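Local atomic coordinates of omega transaminase (Pseudomonas sp., PDB entry 5LH9), a protein that probably catalyses pyridoxal-5'-phosphate-dependent transfer of an amino group from beta-alanine or related amines to an oxo acid such as pyruvate. Residues 126-131 / 288-293; 139-144 / 313-318; 229-234 / 262-267. One frame throughout, in Å; residues are numbered along the deposited sequence.

Interaction 1: residues 126-131 / 288-293. With PLP (pyridoxal-5'-phosphate), chain H.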
loop_
_atom_site.group_PDB
_atom_site.type_symbol
_atom_site.label_atom_id
_atom_site.label_comp_id
_atom_site.label_asym_id
_atom_site.label_seq_id
_atom_site.Cartn_x
_atom_site.Cartn_y
_atom_site.Cartn_z
ATOM N N ASP D 126 17.842 -6.831 10.867
ATOM C CA ASP D 126 17.815 -8.033 10.039
ATOM C C ASP D 126 16.939 -9.104 10.672
ATOM O O ASP D 126 16.104 -9.721 10.001
ATOM C CB ASP D 126 19.225 -8.589 9.849
ATOM C CG ASP D 126 20.175 -7.617 9.166
ATOM O OD1 ASP D 126 19.788 -6.458 8.881
ATOM O OD2 ASP D 126 21.337 -8.027 8.935
ATOM N N ALA D 127 17.147 -9.362 11.967
ATOM C CA ALA D 127 16.451 -10.461 12.628
ATOM C C ALA D 127 14.945 -10.236 12.623
ATOM O O ALA D 127 14.163 -11.181 12.449
ATOM C CB ALA D 127 16.973 -10.616 14.053
ATOM N N VAL D 128 14.525 -8.984 12.825
ATOM C CA VAL D 128 13.109 -8.637 12.748
ATOM C C VAL D 128 12.608 -8.805 11.320
ATOM O O VAL D 128 11.597 -9.473 11.070
ATOM C CB VAL D 128 12.891 -7.196 13.253
ATOM C CG1 VAL D 128 11.501 -6.677 12.884
ATOM C CG2 VAL D 128 13.102 -7.123 14.760
ATOM N N GLU D 129 13.312 -8.194 10.366
ATOM C CA GLU D 129 12.915 -8.281 8.966
ATOM C C GLU D 129 12.763 -9.735 8.536
ATOM O O GLU D 129 11.787 -10.098 7.867
ATOM C CB GLU D 129 13.953 -7.561 8.102
ATOM C CG GLU D 129 13.418 -6.970 6.813
ATOM C CD GLU D 129 12.596 -5.706 7.028
ATOM O OE1 GLU D 129 12.273 -5.381 8.189
ATOM O OE2 GLU D 129 12.279 -5.037 6.025
ATOM N N THR D 130 13.702 -10.587 8.953
ATOM C CA THR D 130 13.637 -12.005 8.620
ATOM C C THR D 130 12.403 -12.650 9.233
ATOM O O THR D 130 11.729 -13.463 8.590
ATOM C CB THR D 130 14.907 -12.702 9.115
ATOM O OG1 THR D 130 16.038 -12.162 8.427
ATOM C CG2 THR D 130 14.850 -14.200 8.869
ATOM N N ALA D 131 12.102 -12.306 10.485
ATOM C CA ALA D 131 10.918 -12.843 11.141
ATOM C C ALA D 131 9.655 -12.457 10.384
ATOM O O ALA D 131 8.759 -13.284 10.183
ATOM C CB ALA D 131 10.856 -12.342 12.581
ATOM N N ILE D 288 8.568 -17.396 17.288
ATOM C CA ILE D 288 9.767 -16.888 16.629
ATOM C C ILE D 288 10.534 -16.014 17.610
ATOM O O ILE D 288 9.942 -15.224 18.354
ATOM C CB ILE D 288 9.414 -16.097 15.349
ATOM C CG1 ILE D 288 8.708 -17.013 14.340
ATOM C CG2 ILE D 288 10.664 -15.462 14.740
ATOM C CD1 ILE D 288 8.142 -16.295 13.127
ATOM N N LEU D 289 11.857 -16.142 17.589
ATOM C CA LEU D 289 12.752 -15.331 18.401
ATOM C C LEU D 289 13.626 -14.493 17.486
ATOM O O LEU D 289 14.212 -15.017 16.535
ATOM C CB LEU D 289 13.660 -16.188 19.284
ATOM C CG LEU D 289 13.041 -17.113 20.321
ATOM C CD1 LEU D 289 14.145 -17.926 20.977
ATOM C CD2 LEU D 289 12.282 -16.305 21.348
ATOM N N CYS D 290 13.731 -13.207 17.795
ATOM C CA CYS D 290 14.646 -12.302 17.121
ATOM C C CYS D 290 15.776 -11.979 18.085
ATOM O O CYS D 290 15.524 -11.553 19.217
ATOM C CB CYS D 290 13.931 -11.020 16.702
ATOM S SG CYS D 290 12.453 -11.293 15.720
ATOM N N LEU D 291 17.014 -12.190 17.643
ATOM C CA LEU D 291 18.183 -12.034 18.493
ATOM C C LEU D 291 19.250 -11.209 17.791
ATOM O O LEU D 291 19.395 -11.258 16.567
ATOM C CB LEU D 291 18.770 -13.392 18.872
ATOM C CG LEU D 291 17.826 -14.347 19.607
ATOM C CD1 LEU D 291 18.437 -15.728 19.686
ATOM C CD2 LEU D 291 17.520 -13.829 21.003
ATOM N N ALA D 292 19.987 -10.435 18.579
ATOM C CA ALA D 292 21.156 -9.738 18.074
ATOM C C ALA D 292 21.936 -9.182 19.253
ATOM O O ALA D 292 22.057 -9.845 20.280
ATOM C CB ALA D 292 20.756 -8.629 17.100
ATOM N N LYS D 293 22.472 -7.976 19.088
ATOM C CA LYS D 293 23.177 -7.242 20.158
ATOM C C LYS D 293 24.011 -8.139 21.026
ATOM O O LYS D 293 25.146 -8.440 20.679
ATOM C CB LYS D 293 22.145 -6.479 20.967
ATOM C CG LYS D 293 21.624 -5.298 20.123
ATOM C CD LYS D 293 20.742 -4.307 20.917
ATOM C CE LYS D 293 20.368 -3.112 19.997
ATOM N NZ LYS D 293 18.905 -2.885 20.001
HETATM N N1 PLP H . 14.674 -4.492 17.881
HETATM C C2 PLP H . 14.948 -4.096 19.126
HETATM C C2A PLP H . 13.981 -4.418 20.303
HETATM C C3 PLP H . 16.136 -3.373 19.394
HETATM O O3 PLP H . 16.400 -2.964 20.702
HETATM C C4 PLP H . 17.027 -3.068 18.394
HETATM C C4A PLP H . 18.363 -2.252 18.816
HETATM C C5 PLP H . 16.753 -3.473 17.111
HETATM C C6 PLP H . 15.573 -4.185 16.844
HETATM C C5A PLP H . 17.693 -3.157 15.903
HETATM O O4P PLP H . 18.951 -3.778 16.012
HETATM P P PLP H . 20.090 -3.278 15.083
HETATM O O1P PLP H . 20.379 -1.860 15.447
HETATM O O2P PLP H . 19.686 -3.376 13.664
HETATM O O3P PLP H . 21.340 -4.139 15.307
#

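Interaction 2: residues 139-144 / 313-318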
loop_
_atom_site.group_PDB
_atom_site.type_symbol
_atom_site.label_atom_id
_atom_site.label_comp_id
_atom_site.label_asym_id
_atom_site.label_seq_id
_atom_site.Cartn_x
_atom_site.Cartn_y
_atom_site.Cartn_z
ATOM N N TRP D 139 2.795 -18.923 6.308
ATOM C CA TRP D 139 1.369 -19.037 6.022
ATOM C C TRP D 139 1.127 -19.442 4.574
ATOM O O TRP D 139 0.228 -20.243 4.288
ATOM C CB TRP D 139 0.678 -17.717 6.353
ATOM C CG TRP D 139 0.564 -17.489 7.829
ATOM C CD1 TRP D 139 1.235 -16.559 8.575
ATOM C CD2 TRP D 139 -0.275 -18.206 8.744
ATOM N NE1 TRP D 139 0.866 -16.655 9.896
ATOM C CE2 TRP D 139 -0.058 -17.660 10.026
ATOM C CE3 TRP D 139 -1.185 -19.259 8.604
ATOM C CZ2 TRP D 139 -0.722 -18.126 11.157
ATOM C CZ3 TRP D 139 -1.844 -19.723 9.733
ATOM C CH2 TRP D 139 -1.608 -19.155 10.990
ATOM N N ILE D 140 1.946 -18.935 3.653
ATOM C CA ILE D 140 1.852 -19.353 2.257
ATOM C C ILE D 140 2.141 -20.844 2.132
ATOM O O ILE D 140 1.426 -21.575 1.438
ATOM C CB ILE D 140 2.794 -18.509 1.377
ATOM C CG1 ILE D 140 2.271 -17.073 1.276
ATOM C CG2 ILE D 140 2.938 -19.119 -0.015
ATOM C CD1 ILE D 140 3.283 -16.094 0.747
ATOM N N ALA D 141 3.215 -21.312 2.779
ATOM C CA ALA D 141 3.509 -22.742 2.796
ATOM C C ALA D 141 2.384 -23.538 3.441
ATOM O O ALA D 141 2.170 -24.705 3.090
ATOM C CB ALA D 141 4.824 -23.000 3.534
ATOM N N SER D 142 1.662 -22.931 4.381
ATOM C CA SER D 142 0.560 -23.584 5.077
ATOM C C SER D 142 -0.761 -23.510 4.320
ATOM O O SER D 142 -1.768 -24.027 4.814
ATOM C CB SER D 142 0.371 -22.964 6.466
ATOM O OG SER D 142 1.494 -23.191 7.303
ATOM N N GLY D 143 -0.790 -22.879 3.149
ATOM C CA GLY D 143 -2.019 -22.784 2.389
ATOM C C GLY D 143 -2.935 -21.665 2.821
ATOM O O GLY D 143 -4.114 -21.672 2.454
ATOM N N GLU D 144 -2.420 -20.686 3.564
ATOM C CA GLU D 144 -3.210 -19.552 4.051
ATOM C C GLU D 144 -2.539 -18.249 3.631
ATOM O O GLU D 144 -2.120 -17.451 4.473
ATOM C CB GLU D 144 -3.369 -19.608 5.571
ATOM C CG GLU D 144 -4.245 -20.739 6.121
ATOM C CD GLU D 144 -5.714 -20.587 5.777
ATOM O OE1 GLU D 144 -6.199 -19.436 5.711
ATOM O OE2 GLU D 144 -6.390 -21.623 5.587
ATOM N N ASP D 313 8.429 -27.179 10.321
ATOM C CA ASP D 313 7.777 -28.278 9.619
ATOM C C ASP D 313 6.920 -27.770 8.468
ATOM O O ASP D 313 6.925 -28.351 7.379
ATOM C CB ASP D 313 6.924 -29.096 10.589
ATOM C CG ASP D 313 7.751 -29.987 11.499
ATOM O OD1 ASP D 313 8.945 -30.215 11.210
ATOM O OD2 ASP D 313 7.200 -30.466 12.511
ATOM N N ALA D 314 6.170 -26.691 8.686
ATOM C CA ALA D 314 5.271 -26.205 7.646
ATOM C C ALA D 314 6.041 -25.811 6.391
ATOM O O ALA D 314 5.681 -26.203 5.274
ATOM C CB ALA D 314 4.460 -25.022 8.173
ATOM N N ILE D 315 7.125 -25.056 6.559
ATOM C CA ILE D 315 7.865 -24.553 5.406
ATOM C C ILE D 315 8.569 -25.701 4.690
ATOM O O ILE D 315 8.493 -25.827 3.462
ATOM C CB ILE D 315 8.849 -23.453 5.851
ATOM C CG1 ILE D 315 8.064 -22.212 6.306
ATOM C CG2 ILE D 315 9.822 -23.095 4.729
ATOM C CD1 ILE D 315 8.914 -21.051 6.833
ATOM N N GLU D 316 9.241 -26.571 5.449
ATOM C CA GLU D 316 9.986 -27.674 4.855
ATOM C C GLU D 316 9.076 -28.683 4.161
ATOM O O GLU D 316 9.554 -29.461 3.328
ATOM C CB GLU D 316 10.836 -28.350 5.932
ATOM C CG GLU D 316 11.954 -27.445 6.455
ATOM C CD GLU D 316 12.852 -28.110 7.481
ATOM O OE1 GLU D 316 12.576 -29.263 7.878
ATOM O OE2 GLU D 316 13.840 -27.471 7.894
ATOM N N ASN D 317 7.783 -28.689 4.482
ATOM C CA ASN D 317 6.803 -29.513 3.788
ATOM C C ASN D 317 5.938 -28.696 2.834
ATOM O O ASN D 317 4.897 -29.179 2.376
ATOM C CB ASN D 317 5.933 -30.251 4.804
ATOM C CG ASN D 317 6.698 -31.332 5.539
ATOM O OD1 ASN D 317 6.866 -32.436 5.025
ATOM N ND2 ASN D 317 7.173 -31.021 6.744
ATOM N N GLY D 318 6.353 -27.469 2.525
ATOM C CA GLY D 318 5.557 -26.616 1.662
ATOM C C GLY D 318 5.464 -27.163 0.249
ATOM O O GLY D 318 6.414 -27.732 -0.288
HETATM O O HOH W 1 3.277 -26.865 4.532
#

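Interaction 3: residues 229-234 / 262-267. With PLP (pyridoxal-5'-phosphate), chain H.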
loop_
_atom_site.group_PDB
_atom_site.type_symbol
_atom_site.label_atom_id
_atom_site.label_comp_id
_atom_site.label_asym_id
_atom_site.label_seq_id
_atom_site.Cartn_x
_atom_site.Cartn_y
_atom_site.Cartn_z
ATOM N N ILE D 229 4.225 -9.013 16.942
ATOM C CA ILE D 229 5.610 -8.864 17.379
ATOM C C ILE D 229 5.655 -7.902 18.558
ATOM O O ILE D 229 4.994 -6.858 18.542
ATOM C CB ILE D 229 6.528 -8.369 16.240
ATOM C CG1 ILE D 229 7.979 -8.284 16.730
ATOM C CG2 ILE D 229 6.054 -7.016 15.714
ATOM C CD1 ILE D 229 9.012 -8.079 15.612
ATOM N N ALA D 230 6.443 -8.253 19.575
ATOM C CA ALA D 230 6.536 -7.442 20.780
ATOM C C ALA D 230 7.848 -7.739 21.489
ATOM O O ALA D 230 8.429 -8.816 21.325
ATOM C CB ALA D 230 5.358 -7.698 21.727
ATOM N N GLU D 231 8.323 -6.748 22.261
ATOM C CA GLU D 231 9.495 -6.898 23.119
ATOM C C GLU D 231 9.059 -7.340 24.516
ATOM O O GLU D 231 8.128 -6.751 25.076
ATOM C CB GLU D 231 10.257 -5.585 23.218
ATOM C CG GLU D 231 10.689 -5.004 21.883
ATOM C CD GLU D 231 10.872 -3.501 21.943
ATOM O OE1 GLU D 231 11.946 -3.041 22.400
ATOM O OE2 GLU D 231 9.920 -2.781 21.565
ATOM N N PRO D 232 9.681 -8.364 25.114
ATOM C CA PRO D 232 9.309 -8.730 26.496
ATOM C C PRO D 232 9.460 -7.584 27.480
ATOM O O PRO D 232 8.718 -7.513 28.469
ATOM C CB PRO D 232 10.268 -9.881 26.820
ATOM C CG PRO D 232 10.654 -10.431 25.494
ATOM C CD PRO D 232 10.713 -9.263 24.575
ATOM N N VAL D 233 10.433 -6.707 27.251
ATOM C CA VAL D 233 10.515 -5.395 27.880
ATOM C C VAL D 233 10.852 -4.413 26.771
ATOM O O VAL D 233 11.831 -4.615 26.041
ATOM C CB VAL D 233 11.572 -5.331 28.996
ATOM C CG1 VAL D 233 11.615 -3.928 29.610
ATOM C CG2 VAL D 233 11.282 -6.353 30.061
ATOM N N GLN D 234 10.030 -3.381 26.611
ATOM C CA GLN D 234 10.237 -2.441 25.518
ATOM C C GLN D 234 11.423 -1.536 25.830
ATOM O O GLN D 234 11.415 -0.807 26.827
ATOM C CB GLN D 234 8.973 -1.627 25.279
ATOM C CG GLN D 234 7.804 -2.478 24.818
ATOM C CD GLN D 234 6.555 -1.663 24.561
ATOM O OE1 GLN D 234 5.993 -1.064 25.476
ATOM N NE2 GLN D 234 6.117 -1.628 23.303
ATOM N N ILE D 262 5.864 -13.304 17.688
ATOM C CA ILE D 262 7.273 -12.987 17.483
ATOM C C ILE D 262 7.758 -12.215 18.697
ATOM O O ILE D 262 7.302 -11.095 18.957
ATOM C CB ILE D 262 7.499 -12.171 16.199
ATOM C CG1 ILE D 262 6.929 -12.911 14.989
ATOM C CG2 ILE D 262 9.008 -11.905 15.994
ATOM C CD1 ILE D 262 6.879 -12.077 13.720
ATOM N N ALA D 263 8.691 -12.804 19.433
ATOM C CA ALA D 263 9.327 -12.131 20.556
ATOM C C ALA D 263 10.577 -11.434 20.036
ATOM O O ALA D 263 11.532 -12.092 19.609
ATOM C CB ALA D 263 9.670 -13.123 21.664
ATOM N N ASP D 264 10.562 -10.106 20.046
ATOM C CA ASP D 264 11.747 -9.336 19.680
ATOM C C ASP D 264 12.671 -9.322 20.890
ATOM O O ASP D 264 12.568 -8.474 21.778
ATOM C CB ASP D 264 11.384 -7.927 19.243
ATOM C CG ASP D 264 12.573 -7.176 18.691
ATOM O OD1 ASP D 264 13.721 -7.596 18.976
ATOM O OD2 ASP D 264 12.362 -6.181 17.966
ATOM N N GLU D 265 13.586 -10.287 20.925
ATOM C CA GLU D 265 14.519 -10.453 22.030
ATOM C C GLU D 265 15.885 -9.856 21.723
ATOM O O GLU D 265 16.903 -10.336 22.233
ATOM C CB GLU D 265 14.659 -11.932 22.369
ATOM C CG GLU D 265 13.355 -12.590 22.778
ATOM C CD GLU D 265 13.204 -12.752 24.277
ATOM O OE1 GLU D 265 14.021 -12.185 25.037
ATOM O OE2 GLU D 265 12.265 -13.467 24.691
ATOM N N VAL D 266 15.931 -8.827 20.879
ATOM C CA VAL D 266 17.211 -8.230 20.512
ATOM C C VAL D 266 17.895 -7.635 21.741
ATOM O O VAL D 266 19.121 -7.718 21.888
ATOM C CB VAL D 266 17.002 -7.198 19.392
ATOM C CG1 VAL D 266 18.240 -6.328 19.210
ATOM C CG2 VAL D 266 16.645 -7.913 18.094
ATOM N N VAL D 267 17.124 -7.035 22.639
ATOM C CA VAL D 267 17.681 -6.488 23.875
ATOM C C VAL D 267 17.647 -7.511 25.001
ATOM O O VAL D 267 18.655 -7.742 25.675
ATOM C CB VAL D 267 16.923 -5.200 24.260
ATOM C CG1 VAL D 267 17.298 -4.746 25.656
ATOM C CG2 VAL D 267 17.238 -4.098 23.263
HETATM N N1 PLP H . 14.674 -4.492 17.881
HETATM C C2 PLP H . 14.948 -4.096 19.126
HETATM C C2A PLP H . 13.981 -4.418 20.303
HETATM C C3 PLP H . 16.136 -3.373 19.394
HETATM O O3 PLP H . 16.400 -2.964 20.702
HETATM C C4 PLP H . 17.027 -3.068 18.394
HETATM C C4A PLP H . 18.363 -2.252 18.816
HETATM C C5 PLP H . 16.753 -3.473 17.111
HETATM C C6 PLP H . 15.573 -4.185 16.844
HETATM C C5A PLP H . 17.693 -3.157 15.903
HETATM O O4P PLP H . 18.951 -3.778 16.012
HETATM P P PLP H . 20.090 -3.278 15.083
HETATM O O1P PLP H . 20.379 -1.860 15.447
HETATM O O2P PLP H . 19.686 -3.376 13.664
HETATM O O3P PLP H . 21.340 -4.139 15.307
#

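Interaction 1: residues 126-131 / 288-293
Cys290 lays its sulfur against the side of helix 124-141 where Ala127 and Ala131, one turn apart, turn their methyls to strand 288-291. The apolar contacts are close: Cys290 SG lies 3.7 Å from Ala131 CB, which also meets Ile288 CG2 at 3.8 Å. With SG beside the backbone N of Cys290 (chi1 -54°), the sulfur leads along the helix, and Val128 CG2 reaches it at 4.3 Å. Alanines suit a helix brought this near a strand, for the two axes approach to 7.4 Å and run nearly antiparallel at 158°.

Polar backbone atoms join the packing without hydrogen bonds between the segments. Ala127 CB rests 3.5 Å from Leu291 O, while Ala127 O, which faces the sulfur, accepts from Ala131 N within the helix and from Thr305 OG1 of the neighbouring strand 303-308.

The covalent interaction comes where the strand has ended. Lys293 NZ is bonded to C4A of pyridoxal-5'-phosphate at 1.4 Å, consistent with the internal aldimine of this family, and Thr330 of the second subunit packs on the lysine. The chemistry is thus divided: close apolar packing sets the strand against the helix, and the loop that follows carries the lysine whose NZ is joined to the cofactor.

Interaction 2: residues 139-144 / 313-318
Ala141 sets its methyl against the last turn of helix 309-316, and this one small group makes most of the direct contact. Its CB lies 3.7 Å from Ala314 O, is similarly near Ile315 CA, and comes within 4.1 Å of Gly318 CA. Glycine suits that last place, since a CB on Gly318 would stand only 3.2 Å from Ala141 CB and would also crowd Ile315 O. Beside this, Ser142 OG touches Ala314 CB at 3.6 Å. This is a van der Waals touch and not a hydrogen bond; the hydroxyl's polar partner is Tyr138 O, one turn back, which OG can reach because it sits beside its own backbone N (chi1 -65°).

A water lies between the two helix ends, 2.8 Å from Ala141 O and 2.6 Å from Ala314 O, within hydrogen-bonding distance of both carbonyls where no direct bond joins the segments.

Further out, each helix is closed off in its own way. Gly143, with phi 83°, completes a Schellman motif, and a side chain at these backbone angles would jam against the preceding carbonyl. Asn317 turns its amide back so that ND2 donates to Asp313 O at 2.8 Å, with the acceptor close to the amide plane; Asn317 N reaches the same oxygen from its other face.

Around the contact, Ala314 and Ile315 lie on Tyr138, Met134 and Gln137 of helix 124-141, so that the two helices pack over a further turn. Glu316 forms a salt bridge with Arg117 of strand 115-121 and hydrogen-bonds Trp22 of the second subunit.

Interaction 3: residues 229-234 / 262-267
Glu231 and Asp264, two acids side by side, pack through their carbons (Glu231 CG to Asp264 CB, 4.0 Å) where two parallel strands end, and both carry their carboxylates to the same part of pyridoxal-5'-phosphate. Asp264 CG stands anti to the backbone N (chi1 -173°), which brings OD2 to 2.9 Å from the pyridine N1; Glu231, extended beyond CG, ends with OE1 3.2 Å from the methyl carbon C2A.

Before this point the pairing is regular. Ala230 is bonded through both its backbone N and its backbone O: the N donates to Ile262 O at 3.0 Å, almost straight down the carbonyl, and the O accepts from Asp264 N at 2.8 Å. Ile229 and Ile262 cross on one face of the sheet, against Val128 and Ala131 of helix 124-141. Ala230 and Ala263 occupy the other, where small methyls leave room for Trp247 of helix 246-257, the connecting helix of this beta-alpha-beta unit.

Beyond the strands, Pro232 lays CD 3.4 Å from Asp264 O and crosses Glu265 at about a right angle. The Glu265 carboxylate is held by Thr268, while Glu231 is fixed by the backbone N of Tyr157.

Asp264 OD1 accepts from Val266 N in an Asx turn, and OD2, besides lying near N1, is hydrogen-bonded to His158 ND1, so both oxygens are tied down. An alanine here is likely to leave N1 without its carboxylate mate and both His158 and Val266 N without their acceptor. Val266 CG1, 3.6 Å from cofactor atom C4, lies over the ring. A carboxylate fixed at N1 is consistent with the electron-sink role of the pyridinium in fold type I transaminases.

Interactions 1 and 3 are buried in the middle of the fold and touch each other: strands 288-291 and 260-264 are neighbours in one sheet, and Ile288 O and Cys290 N probably hydrogen-bond with the backbone of Ala263. Both end at the cofactor, the first giving it a covalent lysine, the second an aspartate at the pyridine nitrogen. Interaction 2 lies about 20 Å from interaction 1, centre to centre, at the far end of the shared helix 124-141. Nearer the surface and only partly buried, it relies on glycines, helix ends and a water between carbonyls, whereas interaction 1 relies on apolar packing and interaction 3 on parallel-strand hydrogen bonds. Interactions 1 and 2 also touch the second subunit.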